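Local coordinates for sulfotransferase (Mycobacterium tuberculosis, PDB 2ZQ5), which probably transfers a sulfuryl group from the donor PAPS to an acceptor hydroxyl, at residues Gly119-Met122 with Trp123-Glu126; Glu259-Met262 with Ala263-Ser267. All blocks are in the same frame, centred on the assembly; numbering follows the deposited sequence.

How the contacts relate
Both contacts are local helix starts within the sulfotransferase domain, and they follow one another in series along the chain, neither nesting nor crossing. Contact 1 comes first, where the edge strand 117-119 of the parallel sheet runs through a short turn into helix 122-126. Contact 2 comes later: strand 250-255, which lies between 94-97 and 312-316 in the sheet, leads through a loop into helix 262-272, and that helix packs on helix 282-304. The two lie on opposite sides of the chain's centre, their own centres about 28 Å apart and their nearest atoms about 20 Å apart. Each thus ties one strand of the P-loop-type core to the helix after it.

Contact 1 of 2, residues Gly119-Met122 with Trp123-Glu126; sequences GLHM and WLAE
The strand-to-helix turn after the edge strand 117-119 of the sulfotransferase sheet is closed here by the first turn of helix 122-126, with His121 as N-cap residue. His121 O takes two backbone N-H groups: Ala125 N at 3.1 Å lies nearly in line with the carbonyl, while Leu124 N sits 50° above its plane. Met122 O continues the helix by accepting from Glu126 N at 3.0 Å. Ahead of the cap, Leu120 forms the centre of an inverse gamma turn, and its CG rests on Ala125 CB at 3.8 Å; helices 175-178 and 206-219 also pack on Leu120. His121 and Leu124 run side by side in the same direction, with Leu124 CD1 at the edge of the imidazole, 3.9 Å from His121 CD2. The other branch, Leu124 CD2, lies over the centre of the Trp123 ring, 3.6 Å above its plane. Trp123 CG stands between the backbone N and carbonyl carbon (chi1 74°), which turns the indole back beneath that methyl; Trp137 and Tyr143 meet the same ring system edge-to-face. The Glu126 carboxylate is held from outside through OE2, bonded to Gln176 NE2. Bends at chi2 and chi3 carry the Met122 chain forward along the helix to the side of Glu126, where Met122 SD and Glu126 CG are unusually close at 3.2 Å, either tightly packed or imprecisely placed.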
loop_
_atom_site.group_PDB
_atom_site.type_symbol
_atom_site.label_atom_id
_atom_site.label_comp_id
_atom_site.label_asym_id
_atom_site.label_seq_id
_atom_site.Cartn_x
_atom_site.Cartn_y
_atom_site.Cartn_z
ATOM N N GLY A 119 -11.627 1.898 7.808
ATOM C CA GLY A 119 -10.439 1.513 7.069
ATOM C C GLY A 119 -10.758 1.204 5.621
ATOM O O GLY A 119 -11.926 1.132 5.233
ATOM N N LEU A 120 -9.716 1.009 4.820
ATOM C CA LEU A 120 -9.868 0.725 3.398
ATOM C C LEU A 120 -10.145 -0.749 3.132
ATOM O O LEU A 120 -9.232 -1.530 2.871
ATOM C CB LEU A 120 -8.604 1.154 2.651
ATOM C CG LEU A 120 -8.629 1.021 1.128
ATOM C CD1 LEU A 120 -9.684 1.945 0.535
ATOM C CD2 LEU A 120 -7.256 1.371 0.584
ATOM N N HIS A 121 -11.413 -1.132 3.185
ATOM C CA HIS A 121 -11.774 -2.523 2.948
ATOM C C HIS A 121 -11.314 -2.958 1.568
ATOM O O HIS A 121 -11.475 -2.238 0.583
ATOM C CB HIS A 121 -13.284 -2.696 3.104
ATOM C CG HIS A 121 -13.789 -2.248 4.436
ATOM N ND1 HIS A 121 -13.614 -2.986 5.588
ATOM C CD2 HIS A 121 -14.378 -1.092 4.817
ATOM C CE1 HIS A 121 -14.070 -2.300 6.620
ATOM N NE2 HIS A 121 -14.538 -1.147 6.180
ATOM N N MET A 122 -10.736 -4.150 1.517
ATOM C CA MET A 122 -10.207 -4.718 0.291
ATOM C C MET A 122 -11.120 -4.570 -0.928
ATOM O O MET A 122 -10.698 -4.055 -1.964
ATOM C CB MET A 122 -9.878 -6.197 0.532
ATOM C CG MET A 122 -8.980 -6.856 -0.504
ATOM S SD MET A 122 -9.674 -6.953 -2.156
ATOM C CE MET A 122 -11.060 -7.945 -1.893
ATOM N N TRP A 123 -12.372 -5.001 -0.816
ATOM C CA TRP A 123 -13.256 -4.930 -1.970
ATOM C C TRP A 123 -13.539 -3.521 -2.463
ATOM O O TRP A 123 -13.827 -3.320 -3.643
ATOM C CB TRP A 123 -14.571 -5.685 -1.708
ATOM C CG TRP A 123 -15.576 -5.033 -0.791
ATOM C CD1 TRP A 123 -15.491 -4.888 0.566
ATOM C CD2 TRP A 123 -16.856 -4.513 -1.169
ATOM N NE1 TRP A 123 -16.643 -4.317 1.057
ATOM C CE2 TRP A 123 -17.498 -4.077 0.011
ATOM C CE3 TRP A 123 -17.525 -4.378 -2.394
ATOM C CZ2 TRP A 123 -18.782 -3.514 0.003
ATOM C CZ3 TRP A 123 -18.801 -3.819 -2.403
ATOM C CH2 TRP A 123 -19.414 -3.395 -1.209
ATOM N N LEU A 124 -13.439 -2.544 -1.570
ATOM C CA LEU A 124 -13.684 -1.161 -1.951
ATOM C C LEU A 124 -12.439 -0.575 -2.611
ATOM O O LEU A 124 -12.535 0.331 -3.436
ATOM C CB LEU A 124 -14.090 -0.348 -0.723
ATOM C CG LEU A 124 -15.385 -0.856 -0.079
ATOM C CD1 LEU A 124 -15.610 -0.143 1.244
ATOM C CD2 LEU A 124 -16.564 -0.640 -1.025
ATOM N N ALA A 125 -11.271 -1.096 -2.250
ATOM C CA ALA A 125 -10.024 -0.635 -2.850
ATOM C C ALA A 125 -9.957 -1.221 -4.260
ATOM O O ALA A 125 -9.426 -0.600 -5.181
ATOM C CB ALA A 125 -8.835 -1.107 -2.025
ATOM N N GLU A 126 -10.501 -2.424 -4.423
ATOM C CA GLU A 126 -10.517 -3.081 -5.726
ATOM C C GLU A 126 -11.611 -2.471 -6.596
ATOM O O GLU A 126 -11.483 -2.413 -7.819
ATOM C CB GLU A 126 -10.782 -4.581 -5.571
ATOM C CG GLU A 126 -9.657 -5.385 -4.931
ATOM C CD GLU A 126 -8.529 -5.709 -5.895
ATOM O OE1 GLU A 126 -8.727 -5.560 -7.119
ATOM O OE2 GLU A 126 -7.447 -6.129 -5.429
#

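Contact 2 of 2, residues Glu259-Met262 with Ala263-Ser267; sequences ETIM and ASMCS
Residues 259-262 run straight into the first turn of the helix formed by 263-267, and the first carbonyl to accept a direct bond from the helix here is that of the N-cap residue Ile261. Met265 N donates to Ile261 O at 2.8 Å, with an N-H...O angle of 157°. One residue on, Cys266 N reaches Met262 O at 3.0 Å, and Ser267 N follows on Ala263 O. Ala263 N and Ser264 N are each met by a water: one molecule joins Glu259 O to Ala263 N, another joins Thr260 O to Ser264 N, each donating to the carbonyl and accepting from the amide. These bridges extend the helical bonding pattern backwards into the loop, which follows strand 250-255 of the parallel sulfotransferase sheet and leads into helix 262-272. Two side-chain pairs, each four residues apart, lie along this start. Ile261 and Met265 meet at an angle, the sulfur of Met265 equally near CG1 and CD1 of Ile261, 3.9 Å from CG1. Met265 CG also lies close to Ile261 O, at 3.1 Å. On the face turned to helix 282-304, Met262 CG is anti to the backbone N (chi1 -178°), and bends at chi2 and chi3 then bring Met262 SD to Cys266 SG, 3.8 Å away. Ala289 and Met290 pack against Met262 there, and Ile285 against Cys266.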
loop_
_atom_site.group_PDB
_atom_site.type_symbol
_atom_site.label_atom_id
_atom_site.label_comp_id
_atom_site.label_asym_id
_atom_site.label_seq_id
_atom_site.Cartn_x
_atom_site.Cartn_y
_atom_site.Cartn_z
ATOM N N GLU A 259 18.258 -5.374 10.631
ATOM C CA GLU A 259 19.088 -6.554 10.425
ATOM C C GLU A 259 18.373 -7.831 10.875
ATOM O O GLU A 259 18.757 -8.930 10.476
ATOM C CB GLU A 259 20.436 -6.421 11.156
ATOM C CG GLU A 259 20.344 -6.435 12.676
ATOM C CD GLU A 259 20.180 -5.050 13.273
ATOM O OE1 GLU A 259 19.637 -4.158 12.591
ATOM O OE2 GLU A 259 20.587 -4.856 14.438
ATOM N N THR A 260 17.329 -7.691 11.690
ATOM C CA THR A 260 16.590 -8.857 12.168
ATOM C C THR A 260 15.421 -9.245 11.265
ATOM O O THR A 260 14.780 -10.269 11.493
ATOM C CB THR A 260 16.038 -8.653 13.603
ATOM O OG1 THR A 260 15.024 -7.641 13.596
ATOM C CG2 THR A 260 17.153 -8.245 14.548
ATOM N N ILE A 261 15.145 -8.437 10.244
ATOM C CA ILE A 261 14.040 -8.736 9.333
ATOM C C ILE A 261 14.384 -8.690 7.843
ATOM O O ILE A 261 13.587 -9.132 7.014
ATOM C CB ILE A 261 12.831 -7.785 9.566
ATOM C CG1 ILE A 261 13.274 -6.322 9.448
ATOM C CG2 ILE A 261 12.206 -8.055 10.929
ATOM C CD1 ILE A 261 12.118 -5.335 9.452
ATOM N N MET A 262 15.558 -8.168 7.495
ATOM C CA MET A 262 15.948 -8.064 6.087
ATOM C C MET A 262 15.862 -9.395 5.337
ATOM O O MET A 262 15.345 -9.446 4.219
ATOM C CB MET A 262 17.359 -7.477 5.962
ATOM C CG MET A 262 17.843 -7.276 4.518
ATOM S SD MET A 262 16.735 -6.325 3.420
ATOM C CE MET A 262 16.955 -4.676 4.043
ATOM N N ALA A 263 16.354 -10.476 5.935
ATOM C CA ALA A 263 16.285 -11.768 5.253
ATOM C C ALA A 263 14.831 -12.167 5.009
ATOM O O ALA A 263 14.482 -12.634 3.924
ATOM C CB ALA A 263 16.995 -12.842 6.074
ATOM N N SER A 264 13.988 -11.966 6.019
ATOM C CA SER A 264 12.571 -12.301 5.925
ATOM C C SER A 264 11.894 -11.471 4.838
ATOM O O SER A 264 11.058 -11.975 4.085
ATOM C CB SER A 264 11.886 -12.049 7.271
ATOM O OG SER A 264 10.502 -12.350 7.210
ATOM N N MET A 265 12.261 -10.196 4.761
ATOM C CA MET A 265 11.702 -9.296 3.760
ATOM C C MET A 265 12.051 -9.781 2.359
ATOM O O MET A 265 11.203 -9.797 1.463
ATOM C CB MET A 265 12.248 -7.881 3.968
ATOM C CG MET A 265 11.811 -7.240 5.276
ATOM S SD MET A 265 12.765 -5.763 5.672
ATOM C CE MET A 265 12.351 -4.726 4.293
ATOM N N CYS A 266 13.305 -10.181 2.173
ATOM C CA CYS A 266 13.757 -10.666 0.877
ATOM C C CYS A 266 13.113 -12.001 0.519
ATOM O O CYS A 266 12.759 -12.235 -0.636
ATOM C CB CYS A 266 15.281 -10.800 0.870
ATOM S SG CYS A 266 16.165 -9.220 0.947
ATOM N N SER A 267 12.964 -12.872 1.514
ATOM C CA SER A 267 12.354 -14.177 1.301
ATOM C C SER A 267 10.900 -14.010 0.870
ATOM O O SER A 267 10.413 -14.742 0.008
ATOM C CB SER A 267 12.433 -15.007 2.583
ATOM O OG SER A 267 11.883 -16.299 2.392
HETATM O O HOH W 1 17.657 -10.778 8.697
HETATM O O HOH W 2 15.002 -11.761 8.640
#